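Local coordinates for putative TetR-family transcriptional regulator (PDB 2G3B), which probably binds operator DNA through an N-terminal helix-turn-helix motif and represses transcription, as TetR-family regulators generally do, at residues Ala15-Gly20 and Ser98-Glu103; Ala54-Asn59 and Ala119-Ala124; Gly86-Arg91 and Ile171-Ala176; Glu128-Ile133 and Asp147-Ala152. One frame throughout, in Å; residues are numbered along the deposited sequence.

Contact 1 of 4, residues Ala15-Gly20 and Ser98-Glu103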
loop_
_atom_site.group_PDB
_atom_site.type_symbol
_atom_site.label_atom_id
_atom_site.label_comp_id
_atom_site.label_asym_id
_atom_site.label_seq_id
_atom_site.Cartn_x
_atom_site.Cartn_y
_atom_site.Cartn_z
ATOM N N ALA A 15 -9.590 8.639 -15.049
ATOM C CA ALA A 15 -9.794 7.304 -15.590
ATOM C C ALA A 15 -9.081 6.246 -14.777
ATOM O O ALA A 15 -9.650 5.211 -14.368
ATOM C CB ALA A 15 -9.325 7.277 -17.081
ATOM N N ILE A 16 -7.839 6.508 -14.479
ATOM C CA ILE A 16 -7.125 5.579 -13.626
ATOM C C ILE A 16 -7.754 5.433 -12.240
ATOM O O ILE A 16 -7.962 4.300 -11.793
ATOM C CB ILE A 16 -5.645 5.905 -13.538
ATOM C CG1 ILE A 16 -5.029 5.819 -14.966
ATOM C CG2 ILE A 16 -4.945 4.869 -12.569
ATOM C CD1 ILE A 16 -3.640 6.496 -15.096
ATOM N N ALA A 17 -8.055 6.550 -11.576
ATOM C CA ALA A 17 -8.659 6.518 -10.258
ATOM C C ALA A 17 -9.991 5.729 -10.219
ATOM O O ALA A 17 -10.254 4.986 -9.249
ATOM C CB ALA A 17 -8.865 7.950 -9.720
ATOM N N GLN A 18 -10.794 5.889 -11.270
ATOM C CA GLN A 18 -12.171 5.424 -11.263
ATOM C C GLN A 18 -12.354 4.027 -11.839
ATOM O O GLN A 18 -13.243 3.285 -11.386
ATOM C CB GLN A 18 -13.051 6.403 -12.094
ATOM C CG GLN A 18 -13.252 7.768 -11.380
ATOM C CD GLN A 18 -13.874 7.644 -9.973
ATOM O OE1 GLN A 18 -13.245 7.969 -8.941
ATOM N NE2 GLN A 18 -15.122 7.176 -9.928
ATOM N N ARG A 19 -11.550 3.698 -12.842
ATOM C CA ARG A 19 -11.764 2.506 -13.685
ATOM C C ARG A 19 -10.518 1.600 -13.699
ATOM O O ARG A 19 -10.535 0.488 -14.227
ATOM C CB ARG A 19 -12.110 2.956 -15.111
ATOM C CG ARG A 19 -13.503 3.653 -15.289
ATOM C CD ARG A 19 -13.787 3.976 -16.800
ATOM N NE ARG A 19 -13.208 5.265 -17.235
ATOM C CZ ARG A 19 -13.207 5.740 -18.491
ATOM N NH1 ARG A 19 -13.764 5.047 -19.508
ATOM N NH2 ARG A 19 -12.643 6.930 -18.751
ATOM N N GLY A 20 -9.453 2.088 -13.081
ATOM C CA GLY A 20 -8.175 1.417 -13.028
ATOM C C GLY A 20 -7.453 1.477 -14.363
ATOM O O GLY A 20 -7.972 1.981 -15.350
ATOM N N SER A 98 -4.686 9.928 -4.809
ATOM C CA SER A 98 -4.484 8.767 -3.961
ATOM C C SER A 98 -5.082 7.474 -4.541
ATOM O O SER A 98 -4.393 6.434 -4.560
ATOM C CB SER A 98 -4.988 9.113 -2.553
ATOM O OG SER A 98 -4.700 8.040 -1.721
ATOM N N LEU A 99 -6.329 7.541 -5.055
ATOM C CA LEU A 99 -6.934 6.442 -5.758
ATOM C C LEU A 99 -6.117 5.990 -6.960
ATOM O O LEU A 99 -5.939 4.779 -7.140
ATOM C CB LEU A 99 -8.375 6.759 -6.235
ATOM C CG LEU A 99 -9.408 6.927 -5.144
ATOM C CD1 LEU A 99 -10.613 7.760 -5.702
ATOM C CD2 LEU A 99 -9.822 5.481 -4.630
ATOM N N ALA A 100 -5.678 6.941 -7.792
ATOM C CA ALA A 100 -4.910 6.643 -9.024
ATOM C C ALA A 100 -3.574 6.011 -8.659
ATOM O O ALA A 100 -3.212 4.994 -9.221
ATOM C CB ALA A 100 -4.694 7.901 -9.851
ATOM N N TRP A 101 -2.898 6.540 -7.627
ATOM C CA TRP A 101 -1.629 5.974 -7.203
ATOM C C TRP A 101 -1.842 4.557 -6.664
ATOM O O TRP A 101 -1.086 3.661 -6.984
ATOM C CB TRP A 101 -1.000 6.869 -6.118
ATOM C CG TRP A 101 0.362 6.510 -5.794
ATOM C CD1 TRP A 101 0.785 5.655 -4.786
ATOM C CD2 TRP A 101 1.539 6.988 -6.447
ATOM N NE1 TRP A 101 2.164 5.580 -4.818
ATOM C CE2 TRP A 101 2.647 6.381 -5.818
ATOM C CE3 TRP A 101 1.767 7.834 -7.542
ATOM C CZ2 TRP A 101 3.978 6.635 -6.221
ATOM C CZ3 TRP A 101 3.077 8.077 -7.942
ATOM C CH2 TRP A 101 4.166 7.477 -7.271
ATOM N N ASN A 102 -2.838 4.379 -5.802
ATOM C CA ASN A 102 -3.230 3.073 -5.292
ATOM C C ASN A 102 -3.417 2.030 -6.411
ATOM O O ASN A 102 -2.897 0.907 -6.323
ATOM C CB ASN A 102 -4.550 3.237 -4.511
ATOM C CG ASN A 102 -4.761 2.139 -3.482
ATOM O OD1 ASN A 102 -5.613 1.282 -3.655
ATOM N ND2 ASN A 102 -3.982 2.164 -2.417
ATOM N N GLU A 103 -4.127 2.432 -7.481
ATOM C CA GLU A 103 -4.328 1.583 -8.677
ATOM C C GLU A 103 -3.030 1.249 -9.395
ATOM O O GLU A 103 -2.761 0.101 -9.729
ATOM C CB GLU A 103 -5.287 2.253 -9.687
ATOM C CG GLU A 103 -6.750 2.235 -9.236
ATOM C CD GLU A 103 -7.385 0.841 -9.358
ATOM O OE1 GLU A 103 -6.848 -0.046 -10.082
ATOM O OE2 GLU A 103 -8.463 0.658 -8.743
HETATM O O HOH W 1 -10.108 2.849 -7.788
#

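Contact 2 of 4, residues Ala54-Asn59 and Ala119-Ala124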
loop_
_atom_site.group_PDB
_atom_site.type_symbol
_atom_site.label_atom_id
_atom_site.label_comp_id
_atom_site.label_asym_id
_atom_site.label_seq_id
_atom_site.Cartn_x
_atom_site.Cartn_y
_atom_site.Cartn_z
ATOM N N ALA A 54 1.387 10.184 -16.762
ATOM C CA ALA A 54 0.332 10.313 -15.732
ATOM C C ALA A 54 0.890 10.074 -14.316
ATOM O O ALA A 54 0.551 10.779 -13.389
ATOM C CB ALA A 54 -0.838 9.347 -15.976
ATOM N N LEU A 55 1.739 9.067 -14.160
ATOM C CA LEU A 55 2.442 8.916 -12.894
ATOM C C LEU A 55 3.096 10.244 -12.487
ATOM O O LEU A 55 2.910 10.706 -11.369
ATOM C CB LEU A 55 3.463 7.791 -13.024
ATOM C CG LEU A 55 2.954 6.380 -12.760
ATOM C CD1 LEU A 55 3.856 5.348 -13.475
ATOM C CD2 LEU A 55 2.901 6.108 -11.224
ATOM N N ASN A 56 3.842 10.881 -13.395
ATOM C CA ASN A 56 4.559 12.107 -13.031
ATOM C C ASN A 56 3.611 13.297 -12.750
ATOM O O ASN A 56 3.867 14.102 -11.841
ATOM C CB ASN A 56 5.577 12.471 -14.105
ATOM C CG ASN A 56 6.850 11.663 -13.989
ATOM O OD1 ASN A 56 7.291 11.280 -12.859
ATOM N ND2 ASN A 56 7.430 11.351 -15.132
ATOM N N TYR A 57 2.550 13.409 -13.547
ATOM C CA TYR A 57 1.491 14.405 -13.340
ATOM C C TYR A 57 0.900 14.322 -11.902
ATOM O O TYR A 57 0.823 15.326 -11.204
ATOM C CB TYR A 57 0.409 14.182 -14.393
ATOM C CG TYR A 57 -0.706 15.216 -14.338
ATOM C CD1 TYR A 57 -0.511 16.477 -14.871
ATOM C CD2 TYR A 57 -1.911 14.935 -13.683
ATOM C CE1 TYR A 57 -1.508 17.447 -14.802
ATOM C CE2 TYR A 57 -2.924 15.905 -13.607
ATOM C CZ TYR A 57 -2.706 17.145 -14.185
ATOM O OH TYR A 57 -3.685 18.128 -14.155
ATOM N N ILE A 58 0.511 13.116 -11.492
ATOM C CA ILE A 58 -0.066 12.830 -10.163
ATOM C C ILE A 58 0.955 13.220 -9.069
ATOM O O ILE A 58 0.606 13.877 -8.044
ATOM C CB ILE A 58 -0.465 11.325 -10.089
ATOM C CG1 ILE A 58 -1.666 11.065 -11.043
ATOM C CG2 ILE A 58 -0.804 10.893 -8.688
ATOM C CD1 ILE A 58 -1.803 9.586 -11.429
ATOM N N ASN A 59 2.209 12.851 -9.317
ATOM C CA ASN A 59 3.295 13.216 -8.353
ATOM C C ASN A 59 3.506 14.736 -8.266
ATOM O O ASN A 59 3.644 15.280 -7.166
ATOM C CB ASN A 59 4.616 12.538 -8.696
ATOM C CG ASN A 59 5.697 12.731 -7.590
ATOM O OD1 ASN A 59 5.420 12.526 -6.418
ATOM N ND2 ASN A 59 6.858 13.202 -7.972
ATOM N N ALA A 119 8.723 3.181 -10.203
ATOM C CA ALA A 119 9.952 3.223 -9.373
ATOM C C ALA A 119 10.606 4.598 -9.467
ATOM O O ALA A 119 11.052 5.171 -8.464
ATOM C CB ALA A 119 10.929 2.130 -9.811
ATOM N N ARG A 120 10.606 5.166 -10.673
ATOM C CA ARG A 120 11.286 6.457 -10.882
ATOM C C ARG A 120 10.479 7.520 -10.214
ATOM O O ARG A 120 11.057 8.399 -9.593
ATOM C CB ARG A 120 11.420 6.785 -12.371
ATOM C CG ARG A 120 12.597 6.047 -13.075
ATOM C CD ARG A 120 12.812 6.535 -14.514
ATOM N NE ARG A 120 11.720 6.189 -15.439
ATOM C CZ ARG A 120 11.703 5.147 -16.279
ATOM N NH1 ARG A 120 12.682 4.262 -16.326
ATOM N NH2 ARG A 120 10.658 4.968 -17.064
ATOM N N THR A 121 9.143 7.480 -10.367
ATOM C CA THR A 121 8.310 8.512 -9.738
ATOM C C THR A 121 8.350 8.372 -8.218
ATOM O O THR A 121 8.492 9.356 -7.514
ATOM C CB THR A 121 6.865 8.490 -10.339
ATOM O OG1 THR A 121 6.984 8.686 -11.735
ATOM C CG2 THR A 121 5.983 9.615 -9.771
ATOM N N THR A 122 8.290 7.139 -7.707
ATOM C CA THR A 122 8.350 6.919 -6.255
ATOM C C THR A 122 9.705 7.428 -5.724
ATOM O O THR A 122 9.762 8.082 -4.653
ATOM C CB THR A 122 8.181 5.422 -5.906
ATOM O OG1 THR A 122 6.926 4.988 -6.387
ATOM C CG2 THR A 122 8.278 5.159 -4.372
ATOM N N ALA A 123 10.773 7.204 -6.497
ATOM C CA ALA A 123 12.119 7.641 -6.085
ATOM C C ALA A 123 12.194 9.158 -5.943
ATOM O O ALA A 123 12.836 9.665 -5.050
ATOM C CB ALA A 123 13.181 7.123 -7.045
ATOM N N ALA A 124 11.495 9.887 -6.824
ATOM C CA ALA A 124 11.427 11.339 -6.743
ATOM C C ALA A 124 10.701 11.809 -5.456
ATOM O O ALA A 124 11.166 12.714 -4.773
ATOM C CB ALA A 124 10.731 11.885 -8.021
#

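Contact 3 of 4, residues Gly86-Arg91 and Ile171-Ala176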
loop_
_atom_site.group_PDB
_atom_site.type_symbol
_atom_site.label_atom_id
_atom_site.label_comp_id
_atom_site.label_asym_id
_atom_site.label_seq_id
_atom_site.Cartn_x
_atom_site.Cartn_y
_atom_site.Cartn_z
ATOM N N GLY A 86 -0.032 16.172 4.016
ATOM C CA GLY A 86 -0.625 16.650 2.757
ATOM C C GLY A 86 -1.135 15.538 1.830
ATOM O O GLY A 86 -1.995 15.791 0.972
ATOM N N GLU A 87 -0.619 14.323 2.020
ATOM C CA GLU A 87 -0.980 13.121 1.221
ATOM C C GLU A 87 -2.362 12.543 1.519
ATOM O O GLU A 87 -2.973 11.795 0.705
ATOM C CB GLU A 87 0.069 12.018 1.519
ATOM C CG GLU A 87 1.520 12.392 1.219
ATOM C CD GLU A 87 1.781 12.582 -0.298
ATOM O OE1 GLU A 87 1.027 12.050 -1.123
ATOM O OE2 GLU A 87 2.750 13.265 -0.647
ATOM N N ILE A 88 -2.847 12.848 2.714
ATOM C CA ILE A 88 -4.101 12.287 3.209
ATOM C C ILE A 88 -4.993 13.397 3.730
ATOM O O ILE A 88 -4.819 13.872 4.837
ATOM C CB ILE A 88 -3.916 11.116 4.223
ATOM C CG1 ILE A 88 -3.110 9.968 3.585
ATOM C CG2 ILE A 88 -5.308 10.644 4.787
ATOM C CD1 ILE A 88 -2.668 8.890 4.590
ATOM N N GLN A 89 -5.960 13.789 2.883
ATOM C CA GLN A 89 -6.849 14.944 3.098
ATOM C C GLN A 89 -8.135 14.674 2.383
ATOM O O GLN A 89 -8.125 14.050 1.327
ATOM C CB GLN A 89 -6.299 16.283 2.499
ATOM C CG GLN A 89 -4.887 16.634 2.870
ATOM C CD GLN A 89 -4.514 18.062 2.437
ATOM O OE1 GLN A 89 -5.191 19.029 2.803
ATOM N NE2 GLN A 89 -3.465 18.187 1.631
ATOM N N ASP A 90 -9.241 15.105 2.980
ATOM C CA ASP A 90 -10.574 15.011 2.375
ATOM C C ASP A 90 -10.762 16.195 1.420
ATOM O O ASP A 90 -11.562 17.119 1.707
ATOM C CB ASP A 90 -11.663 15.115 3.456
ATOM C CG ASP A 90 -11.681 13.931 4.404
ATOM O OD1 ASP A 90 -11.283 12.817 3.991
ATOM O OD2 ASP A 90 -12.077 14.116 5.600
ATOM N N ARG A 91 -9.956 16.217 0.370
ATOM C CA ARG A 91 -10.064 17.190 -0.741
ATOM C C ARG A 91 -10.100 16.394 -2.032
ATOM O O ARG A 91 -9.408 15.411 -2.172
ATOM C CB ARG A 91 -8.878 18.128 -0.827
ATOM C CG ARG A 91 -8.667 18.940 0.431
ATOM C CD ARG A 91 -8.023 20.251 0.054
ATOM N NE ARG A 91 -6.816 20.471 0.818
ATOM C CZ ARG A 91 -5.949 21.442 0.571
ATOM N NH1 ARG A 91 -6.151 22.301 -0.434
ATOM N NH2 ARG A 91 -4.878 21.554 1.348
ATOM N N ILE A 171 -9.870 3.013 7.787
ATOM C CA ILE A 171 -9.372 3.950 8.742
ATOM C C ILE A 171 -9.887 5.336 8.304
ATOM O O ILE A 171 -9.967 5.613 7.084
ATOM C CB ILE A 171 -7.800 3.881 8.783
ATOM C CG1 ILE A 171 -7.306 4.702 9.990
ATOM C CG2 ILE A 171 -7.229 4.338 7.434
ATOM C CD1 ILE A 171 -5.779 4.729 10.252
ATOM N N SER A 172 -10.245 6.191 9.276
ATOM C CA SER A 172 -10.754 7.528 8.976
ATOM C C SER A 172 -9.605 8.433 8.565
ATOM O O SER A 172 -8.410 8.201 8.939
ATOM C CB SER A 172 -11.441 8.146 10.218
ATOM O OG SER A 172 -10.450 8.284 11.290
ATOM N N THR A 173 -9.951 9.531 7.895
ATOM C CA THR A 173 -8.992 10.552 7.532
ATOM C C THR A 173 -8.248 11.074 8.799
ATOM O O THR A 173 -6.996 11.136 8.813
ATOM C CB THR A 173 -9.709 11.748 6.819
ATOM O OG1 THR A 173 -10.458 11.216 5.720
ATOM C CG2 THR A 173 -8.683 12.748 6.265
ATOM N N GLU A 174 -9.017 11.444 9.826
ATOM C CA GLU A 174 -8.429 12.060 11.028
ATOM C C GLU A 174 -7.535 11.049 11.766
ATOM O O GLU A 174 -6.510 11.460 12.341
ATOM C CB GLU A 174 -9.511 12.646 11.944
ATOM C CG GLU A 174 -10.494 11.660 12.606
ATOM C CD GLU A 174 -11.751 11.300 11.740
ATOM O OE1 GLU A 174 -11.796 11.564 10.491
ATOM O OE2 GLU A 174 -12.680 10.717 12.356
ATOM N N ASP A 175 -7.901 9.743 11.740
ATOM C CA ASP A 175 -7.038 8.731 12.359
ATOM C C ASP A 175 -5.721 8.623 11.603
ATOM O O ASP A 175 -4.649 8.615 12.186
ATOM C CB ASP A 175 -7.719 7.338 12.387
ATOM C CG ASP A 175 -8.491 7.101 13.669
ATOM O OD1 ASP A 175 -8.772 8.093 14.415
ATOM O OD2 ASP A 175 -8.816 5.927 13.928
ATOM N N ALA A 176 -5.822 8.503 10.290
ATOM C CA ALA A 176 -4.629 8.382 9.425
ATOM C C ALA A 176 -3.647 9.580 9.581
ATOM O O ALA A 176 -2.435 9.401 9.674
ATOM C CB ALA A 176 -5.082 8.170 7.927
#

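Contact 4 of 4, residues Glu128-Ile133 and Asp147-Ala152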
loop_
_atom_site.group_PDB
_atom_site.type_symbol
_atom_site.label_atom_id
_atom_site.label_comp_id
_atom_site.label_asym_id
_atom_site.label_seq_id
_atom_site.Cartn_x
_atom_site.Cartn_y
_atom_site.Cartn_z
ATOM N N GLU A 128 12.494 13.840 -1.956
ATOM C CA GLU A 128 12.096 15.086 -1.273
ATOM C C GLU A 128 12.175 14.875 0.211
ATOM O O GLU A 128 12.642 15.743 0.945
ATOM C CB GLU A 128 10.639 15.461 -1.574
ATOM C CG GLU A 128 10.283 15.569 -3.002
ATOM C CD GLU A 128 8.737 15.847 -3.193
ATOM O OE1 GLU A 128 8.021 16.092 -2.192
ATOM O OE2 GLU A 128 8.257 15.801 -4.326
ATOM N N ILE A 129 11.717 13.706 0.662
ATOM C CA ILE A 129 11.736 13.381 2.079
ATOM C C ILE A 129 13.160 13.126 2.583
ATOM O O ILE A 129 13.561 13.669 3.629
ATOM C CB ILE A 129 10.858 12.149 2.390
ATOM C CG1 ILE A 129 9.376 12.414 2.066
ATOM C CG2 ILE A 129 11.014 11.759 3.867
ATOM C CD1 ILE A 129 8.747 13.508 2.985
ATOM N N ALA A 130 13.940 12.312 1.858
ATOM C CA ALA A 130 15.360 12.105 2.209
ATOM C C ALA A 130 16.101 13.429 2.298
ATOM O O ALA A 130 16.855 13.652 3.228
ATOM C CB ALA A 130 16.051 11.200 1.170
ATOM N N ASP A 131 15.935 14.306 1.314
ATOM C CA ASP A 131 16.681 15.558 1.350
ATOM C C ASP A 131 16.328 16.376 2.586
ATOM O O ASP A 131 17.193 16.984 3.199
ATOM C CB ASP A 131 16.411 16.384 0.097
ATOM C CG ASP A 131 17.211 17.680 0.074
ATOM O OD1 ASP A 131 18.461 17.640 0.133
ATOM O OD2 ASP A 131 16.611 18.757 -0.034
ATOM N N ALA A 132 15.037 16.413 2.920
ATOM C CA ALA A 132 14.601 17.110 4.125
ATOM C C ALA A 132 15.326 16.601 5.344
ATOM O O ALA A 132 15.832 17.394 6.164
ATOM C CB ALA A 132 13.037 16.998 4.291
ATOM N N ILE A 133 15.387 15.275 5.474
ATOM C CA ILE A 133 16.071 14.617 6.633
ATOM C C ILE A 133 17.586 14.933 6.651
ATOM O O ILE A 133 18.163 15.281 7.711
ATOM C CB ILE A 133 15.840 13.071 6.628
ATOM C CG1 ILE A 133 14.354 12.742 6.858
ATOM C CG2 ILE A 133 16.769 12.369 7.689
ATOM C CD1 ILE A 133 13.962 11.303 6.480
ATOM N N ASP A 147 19.420 6.826 9.046
ATOM C CA ASP A 147 19.896 6.758 7.676
ATOM C C ASP A 147 18.762 7.374 6.832
ATOM O O ASP A 147 17.600 6.860 6.830
ATOM C CB ASP A 147 20.238 5.303 7.279
ATOM C CG ASP A 147 21.027 5.192 5.940
ATOM O OD1 ASP A 147 21.341 6.220 5.278
ATOM O OD2 ASP A 147 21.333 4.040 5.532
ATOM N N PRO A 148 19.059 8.535 6.192
ATOM C CA PRO A 148 18.109 9.330 5.398
ATOM C C PRO A 148 17.304 8.531 4.390
ATOM O O PRO A 148 16.083 8.621 4.398
ATOM C CB PRO A 148 19.006 10.330 4.663
ATOM C CG PRO A 148 20.165 10.541 5.614
ATOM C CD PRO A 148 20.384 9.198 6.286
ATOM N N GLN A 149 17.980 7.769 3.538
ATOM C CA GLN A 149 17.325 7.052 2.466
ATOM C C GLN A 149 16.318 6.017 3.006
ATOM O O GLN A 149 15.141 6.074 2.678
ATOM C CB GLN A 149 18.378 6.418 1.541
ATOM C CG GLN A 149 17.856 5.332 0.628
ATOM C CD GLN A 149 17.043 5.935 -0.430
ATOM O OE1 GLN A 149 16.987 7.156 -0.511
ATOM N NE2 GLN A 149 16.382 5.110 -1.252
ATOM N N PRO A 150 16.765 5.073 3.852
ATOM C CA PRO A 150 15.802 4.131 4.449
ATOM C C PRO A 150 14.639 4.746 5.194
ATOM O O PRO A 150 13.522 4.229 5.106
ATOM C CB PRO A 150 16.681 3.326 5.412
ATOM C CG PRO A 150 17.982 3.347 4.715
ATOM C CD PRO A 150 18.137 4.725 4.245
ATOM N N THR A 151 14.888 5.810 5.940
ATOM C CA THR A 151 13.845 6.526 6.669
ATOM C C THR A 151 12.781 7.112 5.713
ATOM O O THR A 151 11.574 7.029 5.970
ATOM C CB THR A 151 14.455 7.612 7.561
ATOM O OG1 THR A 151 15.413 7.000 8.474
ATOM C CG2 THR A 151 13.383 8.261 8.425
ATOM N N ALA A 152 13.246 7.682 4.609
ATOM C CA ALA A 152 12.369 8.316 3.624
ATOM C C ALA A 152 11.594 7.239 2.921
ATOM O O ALA A 152 10.404 7.405 2.672
ATOM C CB ALA A 152 13.206 9.114 2.621
#

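Contact 1 of 4, residues Ala15-Gly20 and Ser98-Glu103
In this TetR-type chain the first helix of the DNA-binding region, 2-23, leans on helix 92-110 of the C-terminal regulatory region, with A17 meeting L99 and A100. The two segments cross at 62° with their axes only 7.5 Å apart, a close approach permitted by the small residues at the crossing: A17 CB lies 3.7 Å from L99 CB. I16 adds its CG2 branch, which touches A100 O and lies 3.9 Å from E103 CB, while L51 and A54 of helix 47-66 pack on the same isoleucine. Bent at its second torsion (chi2 -74°), E103 turns its carboxylate toward G20: CG sits 3.5 Å from I16 O, and OE1 comes within 3.5 Å of G20 CA, where the backbone passes without a side chain. A water bridges the helices, 2.6 Å from A17 O and 2.9 Å from E103 OE2. The same OE2 forms a salt bridge with R22 of the second subunit. The interface is thus apolar and tight at its centre, with one carboxylate at its margin that joins the two regions through water and also ties them to the dimer partner, probably held as carboxylate by that arginine.

Contact 2 of 4, residues Ala54-Asn59 and Ala119-Ala124
T121 reaches across to helix 47-66 and lays its methyl CG2 against the side of N59, 3.4 Å from N59 CB and 3.6 Å from L55 O. Its rotation (chi1 -58°) splits the work between the two branches: CG2, anti to the backbone N, is driven into the groove between L55 and N59, whereas OG1 turns along its own helix toward N56. There OG1 stands 2.8 Å from N56 OD1. P117 O, one turn back on helix 115-139, lies within reach of the same hydroxyl proton, so the bond to N56 competes with one inside the helix. N56 and T121 meet at a slant, and the amide oxygen also passes 3.7 Å from T121 CG2. L55 CB passes 3.9 Å from T121 OG1. Further along, N59 ND2 lies 4.1 Å from A124 CB, a loose contact. The other end of that amide is occupied: N59 OD1 accepts from R66 and also bonds a glycerol, probably from the crystallisation liquor. At 9.7 Å between axes and only 17° between directions, the helices run nearly parallel, and T121 is the main residue filling the gap from helix 115-139. Such a pairing sets helix 47-66, which leads from the DNA-binding region into the C-terminal bundle, beside helix 115-139, an arrangement that belongs to the all-helical TetR fold.

Contact 3 of 4, residues Gly86-Arg91 and Ile171-Ala176
T173 OG1 is gripped from two sources: it donates to D90 OD1 across the contact and accepts from W166 NE1 of helix 148-167. The D90 bond measures 2.5 Å, so short that its exact length is doubtful, although the pairing itself is clear. D90 and T173 reach toward each other from opposite directions, and the methyl of T173 also passes 3.5 Å from D90 OD1. That methyl, T173 CG2, lies 4.2 Å from I88 CG2, which in turn touches A176 CB at 4.0 Å, so an apolar patch continues inward from the polar pair. D90 is the centre of an inverse gamma turn that presents its carboxylate near the start of helix 173-188. The helix start is itself secured by S172, the N-cap, whose OG accepts from D175 N at 3.0 Å. On the loop side, the Q89 amide is pinned at both ends: NE2 donates almost straight (176°) to G86 O, and OE1 takes two bonds from R91, whose NE and NH2 approach side-on. R91 NH2 also pairs with E68. The loop thus links helices 76-86 and 92-110 while closing over the first turn of helix 173-188, with S163 and W166 of helix 148-167 against I88, R177 of helix 173-188 bonded to I88 O, and Y65 of helix 47-66 beside Q89 and R91.

Contact 4 of 4, residues Glu128-Ile133 and Asp147-Ala152
Peptide units are the flat groups that matter here: the A152 methyl sits over one face of the I129-A130 peptide, with CB 3.4 Å from A130 N, and the A130 methyl sits over one face of the P148-Q149 peptide, its CB 4.1 Å from P148 O. I133 approaches that same carbonyl from beyond the oxygen, CD1 lying 4.0 Å from P148 O. A152 CB is further hemmed in by I129 CG2 at 3.7 Å, the branch that stands anti to the backbone N. The rest of I129 leads away from 147-152, and the side chain also packs on M155 and T156 further along helix 148-167 and on L80, S83 and L84 of helix 76-86. These alanines bring the backbones close, with 8.2 Å between axes, at an angle of 131° between the directions of two helices consecutive in the chain: 115-139 comes in, a loop turns, and 148-167 departs, forming a splayed helical hairpin within the C-terminal regulatory region. Toward the hairpin's turn, I133 splits its contacts, CD1 crossing T151 CG2 at a slant, 3.7 Å away, and CG2 lying 4.3 Å from P148 CB. T151 is held by its hydroxyl, which donates to D147 O over 2.7 Å from well above the carbonyl plane; the same oxygen accepts from T151 N, so two bonds from one residue close the first turn of helix 148-167. V126, just before E128 on helix 115-139, packs against A152 and Q149, and V134 and Q137 touch P148.

Contacts 1, 2 and 3 interlock along the chain: each opens before its predecessor closes, and contact 4 is nested inside the loop closed by contact 3. Contacts 1 and 2 lie about 14 Å apart between centres and touch through W101, whose ring packs on L55, T121 and T122, and through A100 against I58. Contact 2 shares helix 115-139 with contact 4, about 17 Å away. Contacts 1 and 4, with centres about 27 Å apart, fall on opposite sides of the chain's centre. The arrangement runs from the DNA-binding region through helix 47-66 into the C-terminal bundle, consistent with a route by which changes in the regulatory region could reach the helix-turn-helix.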